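Local structure of uncharacterized protein (4FS7) at residues 60-64 with 65-69; 214-217 with 218-221; 286-290 with 291-295. The protein is of unknown function but is an extracellular leucine-rich repeat protein of the BspA type that probably binds other proteins. All coordinates share one frame; numbering follows the deposited sequence.

Interaction 1: residues 60-64 with 65-69; sequences VSIGY and AAFQG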
loop_
_atom_site.group_PDB
_atom_site.type_symbol
_atom_site.label_atom_id
_atom_site.label_comp_id
_atom_site.label_asym_id
_atom_site.label_seq_id
_atom_site.Cartn_x
_atom_site.Cartn_y
_atom_site.Cartn_z
ATOM N N VAL A 60 -15.462 27.471 20.760
ATOM C CA VAL A 60 -16.068 26.852 19.599
ATOM C C VAL A 60 -15.111 26.125 18.668
ATOM O O VAL A 60 -15.552 25.485 17.730
ATOM C CB VAL A 60 -16.918 27.859 18.805
ATOM C CG1 VAL A 60 -17.985 28.459 19.720
ATOM C CG2 VAL A 60 -16.067 28.947 18.153
ATOM N N SER A 61 -13.816 26.192 18.946
ATOM C CA SER A 61 -12.847 25.542 18.081
ATOM C C SER A 61 -11.574 25.271 18.864
ATOM O O SER A 61 -11.290 25.884 19.903
ATOM C CB SER A 61 -12.564 26.341 16.815
ATOM O OG SER A 61 -12.016 27.584 17.114
ATOM N N ILE A 62 -10.775 24.357 18.307
ATOM C CA ILE A 62 -9.397 24.121 18.729
ATOM C C ILE A 62 -8.526 24.582 17.579
ATOM O O ILE A 62 -8.743 24.197 16.425
ATOM C CB ILE A 62 -9.140 22.651 19.133
ATOM C CG1 ILE A 62 -9.992 22.310 20.371
ATOM C CG2 ILE A 62 -7.640 22.411 19.415
ATOM C CD1 ILE A 62 -9.992 20.896 20.706
ATOM N N GLY A 63 -7.563 25.437 17.896
ATOM C CA GLY A 63 -6.760 26.056 16.870
ATOM C C GLY A 63 -5.744 25.139 16.187
ATOM O O GLY A 63 -5.377 24.090 16.694
ATOM N N TYR A 64 -5.286 25.624 15.046
ATOM C CA TYR A 64 -4.173 25.033 14.336
ATOM C C TYR A 64 -2.999 24.738 15.283
ATOM O O TYR A 64 -2.524 25.626 16.000
ATOM C CB TYR A 64 -3.742 26.001 13.238
ATOM C CG TYR A 64 -2.596 25.566 12.367
ATOM C CD1 TYR A 64 -1.283 25.814 12.742
ATOM C CD2 TYR A 64 -2.832 24.910 11.163
ATOM C CE1 TYR A 64 -0.217 25.411 11.906
ATOM C CE2 TYR A 64 -1.773 24.513 10.326
ATOM C CZ TYR A 64 -0.486 24.754 10.717
ATOM O OH TYR A 64 0.577 24.359 9.892
ATOM N N ALA A 65 -2.523 23.498 15.255
ATOM C CA ALA A 65 -1.381 23.074 16.052
ATOM C C ALA A 65 -1.485 23.414 17.546
ATOM O O ALA A 65 -0.473 23.522 18.221
ATOM C CB ALA A 65 -0.047 23.604 15.446
ATOM N N ALA A 66 -2.708 23.458 18.091
ATOM C CA ALA A 66 -2.858 23.980 19.447
ATOM C C ALA A 66 -2.084 23.166 20.485
ATOM O O ALA A 66 -1.396 23.731 21.359
ATOM C CB ALA A 66 -4.349 24.037 19.818
ATOM N N PHE A 67 -2.136 21.836 20.362
ATOM C CA PHE A 67 -1.466 20.943 21.307
ATOM C C PHE A 67 -0.270 20.199 20.672
ATOM O O PHE A 67 0.203 19.201 21.209
ATOM C CB PHE A 67 -2.422 19.935 21.937
ATOM C CG PHE A 67 -3.492 20.565 22.773
ATOM C CD1 PHE A 67 -3.261 20.907 24.090
ATOM C CD2 PHE A 67 -4.723 20.849 22.204
ATOM C CE1 PHE A 67 -4.282 21.499 24.830
ATOM C CE2 PHE A 67 -5.713 21.439 22.902
ATOM C CZ PHE A 67 -5.505 21.766 24.236
ATOM N N GLN A 68 0.213 20.706 19.547
ATOM C CA GLN A 68 1.317 20.064 18.826
ATOM C C GLN A 68 2.539 19.920 19.737
ATOM O O GLN A 68 2.990 20.905 20.366
ATOM C CB GLN A 68 1.652 20.873 17.590
ATOM C CG GLN A 68 2.805 20.358 16.779
ATOM C CD GLN A 68 3.061 21.209 15.557
ATOM O OE1 GLN A 68 3.269 22.414 15.662
ATOM N NE2 GLN A 68 3.065 20.586 14.385
ATOM N N GLY A 69 3.046 18.692 19.859
ATOM C CA GLY A 69 4.227 18.417 20.670
ATOM C C GLY A 69 4.010 18.362 22.162
ATOM O O GLY A 69 4.977 18.340 22.908
#
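The carbonyl oxygen Gly63 O accepts the amide Ala66 N at 3.1 Å, the bond that closes a type II beta turn running from Gly63 to Ala66. It belongs to a bend in a coil of the leucine-rich repeat fold, where the strand 55-62 gives way to the loop before the strand 73-77. The bond is bent, with an N-H...O angle of 136°, and the amide stands well above the carbonyl plane of Gly63. A second turn follows at once: Gln68 N reaches Ala65 O at 3.2 Å and closes a type I turn from Ala65 to Gln68, so Ala65 and Ala66 serve both turns and the chain bends twice without a break. Ala65 takes a positive phi of 51°, uncommon for a residue that carries a side chain.

The two sides of the double bend differ in character. Inward, Ile62 sends its CG2 methyl against Ala66 CB at 3.7 Å. That methyl lies opposite the backbone N across the CA-CB bond, while CG1 stands beside the N, and this choice of torsion turns CG2 along the chain toward the following turn. Phe67 comes in roughly at right angles to Ile62 and offers its ring edge to the same methyl. Phe67 also packs on Val22 and Leu25 of the strand 19-25, which ties the bend to the hydrophobic core. Outward, Tyr64 is exposed; its CG lies anti to the backbone N (chi1 -179°), and the ring lies beside Ala65, Tyr64 CD1 meeting the methyl Ala65 CB at 3.7 Å.

Interaction 2: residues 214-217 with 218-221; sequences EFPN and SLYY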
loop_
_atom_site.group_PDB
_atom_site.type_symbol
_atom_site.label_atom_id
_atom_site.label_comp_id
_atom_site.label_asym_id
_atom_site.label_seq_id
_atom_site.Cartn_x
_atom_site.Cartn_y
_atom_site.Cartn_z
ATOM N N GLU A 214 -11.055 -9.640 -0.528
ATOM C CA GLU A 214 -11.709 -10.015 -1.778
ATOM C C GLU A 214 -11.839 -8.789 -2.631
ATOM O O GLU A 214 -12.155 -7.710 -2.134
ATOM C CB GLU A 214 -13.052 -10.618 -1.470
ATOM C CG GLU A 214 -12.881 -11.981 -0.834
ATOM C CD GLU A 214 -12.185 -12.975 -1.773
ATOM O OE1 GLU A 214 -12.702 -13.176 -2.897
ATOM O OE2 GLU A 214 -11.114 -13.527 -1.409
ATOM N N PHE A 215 -11.595 -8.920 -3.921
ATOM C CA PHE A 215 -11.729 -7.820 -4.852
ATOM C C PHE A 215 -13.161 -7.689 -5.346
ATOM O O PHE A 215 -13.699 -8.632 -5.905
ATOM C CB PHE A 215 -10.864 -8.066 -6.072
ATOM C CG PHE A 215 -9.392 -8.211 -5.803
ATOM C CD1 PHE A 215 -8.714 -7.381 -4.936
ATOM C CD2 PHE A 215 -8.667 -9.184 -6.491
ATOM C CE1 PHE A 215 -7.337 -7.520 -4.731
ATOM C CE2 PHE A 215 -7.308 -9.308 -6.319
ATOM C CZ PHE A 215 -6.633 -8.491 -5.448
ATOM N N PRO A 216 -13.769 -6.515 -5.181
ATOM C CA PRO A 216 -15.068 -6.293 -5.789
ATOM C C PRO A 216 -14.974 -6.375 -7.304
ATOM O O PRO A 216 -13.939 -6.058 -7.868
ATOM C CB PRO A 216 -15.402 -4.862 -5.337
ATOM C CG PRO A 216 -14.558 -4.580 -4.185
ATOM C CD PRO A 216 -13.338 -5.365 -4.369
ATOM N N ASN A 217 -16.068 -6.724 -7.969
ATOM C CA ASN A 217 -16.102 -6.767 -9.424
ATOM C C ASN A 217 -15.805 -5.433 -10.081
ATOM O O ASN A 217 -15.305 -5.385 -11.217
ATOM C CB ASN A 217 -17.431 -7.364 -9.914
ATOM C CG ASN A 217 -17.546 -8.839 -9.557
ATOM O OD1 ASN A 217 -16.532 -9.513 -9.290
ATOM N ND2 ASN A 217 -18.782 -9.365 -9.559
ATOM N N SER A 218 -16.082 -4.353 -9.357
ATOM C CA SER A 218 -15.865 -2.992 -9.839
ATOM C C SER A 218 -14.374 -2.528 -9.823
ATOM O O SER A 218 -14.047 -1.533 -10.432
ATOM C CB SER A 218 -16.681 -1.990 -9.003
ATOM O OG SER A 218 -16.422 -2.232 -7.613
ATOM N N LEU A 219 -13.531 -3.217 -9.066
ATOM C CA LEU A 219 -12.173 -2.792 -8.852
ATOM C C LEU A 219 -11.320 -3.107 -10.066
ATOM O O LEU A 219 -11.184 -4.261 -10.458
ATOM C CB LEU A 219 -11.623 -3.477 -7.607
ATOM C CG LEU A 219 -10.157 -3.243 -7.272
ATOM C CD1 LEU A 219 -9.835 -1.798 -6.983
ATOM C CD2 LEU A 219 -9.782 -4.113 -6.093
ATOM N N TYR A 220 -10.775 -2.058 -10.687
ATOM C CA TYR A 220 -10.060 -2.275 -11.953
ATOM C C TYR A 220 -8.602 -1.888 -11.938
ATOM O O TYR A 220 -7.893 -2.178 -12.896
ATOM C CB TYR A 220 -10.796 -1.603 -13.117
ATOM C CG TYR A 220 -10.837 -0.119 -13.055
ATOM C CD1 TYR A 220 -9.747 0.640 -13.413
ATOM C CD2 TYR A 220 -11.994 0.542 -12.620
ATOM C CE1 TYR A 220 -9.807 2.042 -13.360
ATOM C CE2 TYR A 220 -12.053 1.922 -12.548
ATOM C CZ TYR A 220 -10.944 2.662 -12.911
ATOM O OH TYR A 220 -10.963 4.037 -12.884
ATOM N N TYR A 221 -8.145 -1.232 -10.865
ATOM C CA TYR A 221 -6.798 -0.689 -10.793
ATOM C C TYR A 221 -6.142 -0.914 -9.475
ATOM O O TYR A 221 -6.709 -0.584 -8.439
ATOM C CB TYR A 221 -6.837 0.820 -11.104
ATOM C CG TYR A 221 -5.483 1.509 -11.068
ATOM C CD1 TYR A 221 -4.927 1.999 -9.885
ATOM C CD2 TYR A 221 -4.736 1.618 -12.205
ATOM C CE1 TYR A 221 -3.696 2.623 -9.874
ATOM C CE2 TYR A 221 -3.476 2.202 -12.192
ATOM C CZ TYR A 221 -2.952 2.696 -11.016
ATOM O OH TYR A 221 -1.695 3.308 -10.997
HETATM O O HOH W 1 -12.020 -6.724 -9.795
#
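A type I beta turn from Pro216 to Leu219 makes the contact, in the loop that leads into the strand 221-222, one rung of the parallel sheet of the repeat domain. Its closing bond runs from Leu219 N to Pro216 O, 3.1 Å long and nearly straight at 163°, although the amide rises steeply out of the carbonyl plane of Pro216. The same carbonyl takes a second donor: a water gives one hydrogen to Pro216 O at 2.8 Å and the other to Leu219 O at 2.7 Å. The water thus joins the two ends of the turn, and both carbonyls have their partners supplied locally.

Apolar groups cover one flank. In Leu219 a chi1 of 175° sets CG anti to N, and the CD2 methyl swings back to Phe215 and touches the ring at CD1, 3.6 Å away, approaching it obliquely. Leu219 CB meanwhile meets the pyrrolidine carbon Pro216 CD at 4.1 Å, so one leucine packs on two consecutive residues across the turn. The cluster continues into the next coil, where Phe215 meets Phe241 edge-to-face and Leu219 also touches Phe241.

The corner residues behave differently. Asn217 is exposed, its CB directed away from residues 218-221, whereas Ser218 OG lies 3.6 Å from Pro216 CB. The polar need of that hydroxyl is met by Leu196 O of the preceding coil, to which it is hydrogen-bonded. With its water bridge and apolar contacts, the turn runs directly into the strand 221-222, which pairs with the strands 198-199 and 243-244 in the parallel ladder where successive coils of a leucine-rich repeat solenoid are laid side by side.

Interaction 3: residues 286-290 with 291-295; sequences VIVPE and KTFYG. With EDO (1,2-ethanediol), chain C.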
loop_
_atom_site.group_PDB
_atom_site.type_symbol
_atom_site.label_atom_id
_atom_site.label_comp_id
_atom_site.label_asym_id
_atom_site.label_seq_id
_atom_site.Cartn_x
_atom_site.Cartn_y
_atom_site.Cartn_z
ATOM N N VAL A 286 -0.016 -10.511 -22.790
ATOM C CA VAL A 286 0.778 -10.593 -24.011
ATOM C C VAL A 286 2.297 -10.397 -23.784
ATOM O O VAL A 286 3.136 -11.007 -24.439
ATOM C CB VAL A 286 0.228 -9.675 -25.125
ATOM C CG1 VAL A 286 0.278 -8.217 -24.762
ATOM C CG2 VAL A 286 0.963 -9.896 -26.403
ATOM N N ILE A 287 2.631 -9.495 -22.875
ATOM C CA ILE A 287 4.008 -9.211 -22.494
ATOM C C ILE A 287 4.189 -9.639 -21.037
ATOM O O ILE A 287 3.342 -9.307 -20.190
ATOM C CB ILE A 287 4.315 -7.707 -22.631
ATOM C CG1 ILE A 287 4.251 -7.241 -24.074
ATOM C CG2 ILE A 287 5.697 -7.357 -22.005
ATOM C CD1 ILE A 287 3.996 -5.752 -24.234
ATOM N N VAL A 288 5.291 -10.324 -20.741
ATOM C CA VAL A 288 5.803 -10.490 -19.384
ATOM C C VAL A 288 6.773 -9.312 -19.170
ATOM O O VAL A 288 7.834 -9.300 -19.767
ATOM C CB VAL A 288 6.582 -11.809 -19.150
ATOM C CG1 VAL A 288 7.104 -11.895 -17.668
ATOM C CG2 VAL A 288 5.727 -13.027 -19.503
ATOM N N PRO A 289 6.374 -8.271 -18.425
ATOM C CA PRO A 289 7.241 -7.073 -18.346
ATOM C C PRO A 289 8.591 -7.326 -17.704
ATOM O O PRO A 289 8.831 -8.365 -17.073
ATOM C CB PRO A 289 6.419 -6.115 -17.444
ATOM C CG PRO A 289 5.050 -6.568 -17.527
ATOM C CD PRO A 289 5.094 -8.049 -17.733
ATOM N N GLU A 290 9.469 -6.348 -17.831
ATOM C CA GLU A 290 10.755 -6.419 -17.169
ATOM C C GLU A 290 10.639 -6.845 -15.713
ATOM O O GLU A 290 9.764 -6.351 -14.985
ATOM C CB GLU A 290 11.505 -5.081 -17.305
ATOM C CG GLU A 290 10.868 -3.922 -16.545
ATOM C CD GLU A 290 11.732 -2.685 -16.407
ATOM O OE1 GLU A 290 12.494 -2.401 -17.342
ATOM O OE2 GLU A 290 11.644 -1.976 -15.371
ATOM N N LYS A 291 11.531 -7.730 -15.293
ATOM C CA LYS A 291 11.764 -8.055 -13.915
ATOM C C LYS A 291 10.543 -8.633 -13.221
ATOM O O LYS A 291 10.526 -8.681 -11.976
ATOM C CB LYS A 291 12.286 -6.816 -13.156
ATOM C CG LYS A 291 13.545 -6.200 -13.776
ATOM C CD LYS A 291 13.802 -4.765 -13.283
ATOM C CE LYS A 291 14.933 -4.107 -14.024
ATOM N NZ LYS A 291 14.972 -2.653 -13.640
ATOM N N THR A 292 9.567 -9.181 -13.963
ATOM C CA THR A 292 8.327 -9.616 -13.315
ATOM C C THR A 292 8.544 -10.607 -12.209
ATOM O O THR A 292 7.896 -10.514 -11.148
ATOM C CB THR A 292 7.320 -10.173 -14.380
ATOM O OG1 THR A 292 6.976 -9.131 -15.301
ATOM C CG2 THR A 292 6.042 -10.690 -13.754
ATOM N N PHE A 293 9.369 -11.634 -12.472
ATOM C CA PHE A 293 9.637 -12.676 -11.516
ATOM C C PHE A 293 11.073 -12.663 -11.030
ATOM O O PHE A 293 11.641 -13.694 -10.636
ATOM C CB PHE A 293 9.265 -14.059 -12.112
ATOM C CG PHE A 293 7.868 -14.124 -12.618
ATOM C CD1 PHE A 293 6.799 -14.221 -11.730
ATOM C CD2 PHE A 293 7.594 -14.054 -13.967
ATOM C CE1 PHE A 293 5.506 -14.269 -12.178
ATOM C CE2 PHE A 293 6.284 -14.117 -14.468
ATOM C CZ PHE A 293 5.244 -14.198 -13.547
ATOM N N TYR A 294 11.680 -11.478 -11.012
ATOM C CA TYR A 294 13.082 -11.382 -10.564
ATOM C C TYR A 294 13.238 -11.947 -9.166
ATOM O O TYR A 294 12.512 -11.542 -8.249
ATOM C CB TYR A 294 13.543 -9.889 -10.541
ATOM C CG TYR A 294 15.053 -9.763 -10.451
ATOM C CD1 TYR A 294 15.723 -9.974 -9.280
ATOM C CD2 TYR A 294 15.810 -9.491 -11.603
ATOM C CE1 TYR A 294 17.109 -10.003 -9.248
ATOM C CE2 TYR A 294 17.184 -9.458 -11.575
ATOM C CZ TYR A 294 17.844 -9.730 -10.393
ATOM O OH TYR A 294 19.221 -9.807 -10.328
ATOM N N GLY A 295 14.211 -12.819 -8.953
ATOM C CA GLY A 295 14.497 -13.286 -7.606
ATOM C C GLY A 295 13.461 -14.192 -7.030
ATOM O O GLY A 295 13.428 -14.397 -5.811
HETATM C C1 EDO C . 1.450 -6.634 -20.077
HETATM O O1 EDO C . 1.017 -7.257 -21.351
HETATM C C2 EDO C . 2.174 -5.269 -20.226
HETATM O O2 EDO C . 1.235 -4.169 -20.102
#
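Two hydrogen bonds from Thr292 grip the carbonyl Pro289 O, just after the strand 287-288 in a coil of the leucine-rich repeat solenoid. The hydroxyl Thr292 OG1 donates at 2.7 Å, and the amide Thr292 N, at 3.3 Å, closes a type II turn from Pro289 to Thr292; both arrive from the same face of the carbonyl plane. The threonine can do this because OG1 stands beside its own backbone N (chi1 -62°). A type I turn follows, with Tyr294 N bonded to Lys291 O.

Among apolar groups, Val288 CG1 lies 3.7 Å from Thr292 CB and 4.0 Å from Phe293 CE2, while Thr292 CG2 rests over one face of the Phe293 ring, toward its rim. Phe316 of the next coil also meets that ring.

The charged pair is looser. Glu290 and Lys291 extend side by side in the same direction, and Glu290 OE2 and Lys291 NZ form a long salt bridge of 3.8 Å. Were Lys291 replaced by an alanine, the Glu290 carboxylate would probably lose this partner and be freer to turn.

A 1,2-ethanediol, probably from the crystallisation liquor, accepts Ile287 N at its O1, 3.2 Å away, and returns a weak bond to Ile287 O.

The double grip of Thr292 satisfies Pro289 O and closes the first turn, whereas the long Glu290-Lys291 pair probably contributes little to holding it.

The three contacts follow one another along the solenoid, and each is a bend beside a strand. Interactions 1 and 3 are variants of one design, a type II turn running into a type I turn just after a strand, although their centres lie about 50 Å apart on opposite sides of the chain's centre. Interaction 2 is a single type I turn that comes before its strand instead. Its centre is about 39 Å from that of interaction 1 and about 23 Å from that of interaction 3. The nearest atoms of interactions 2 and 3 are about 13 Å apart, so even these two do not touch. The ethanediol is bound at interaction 3.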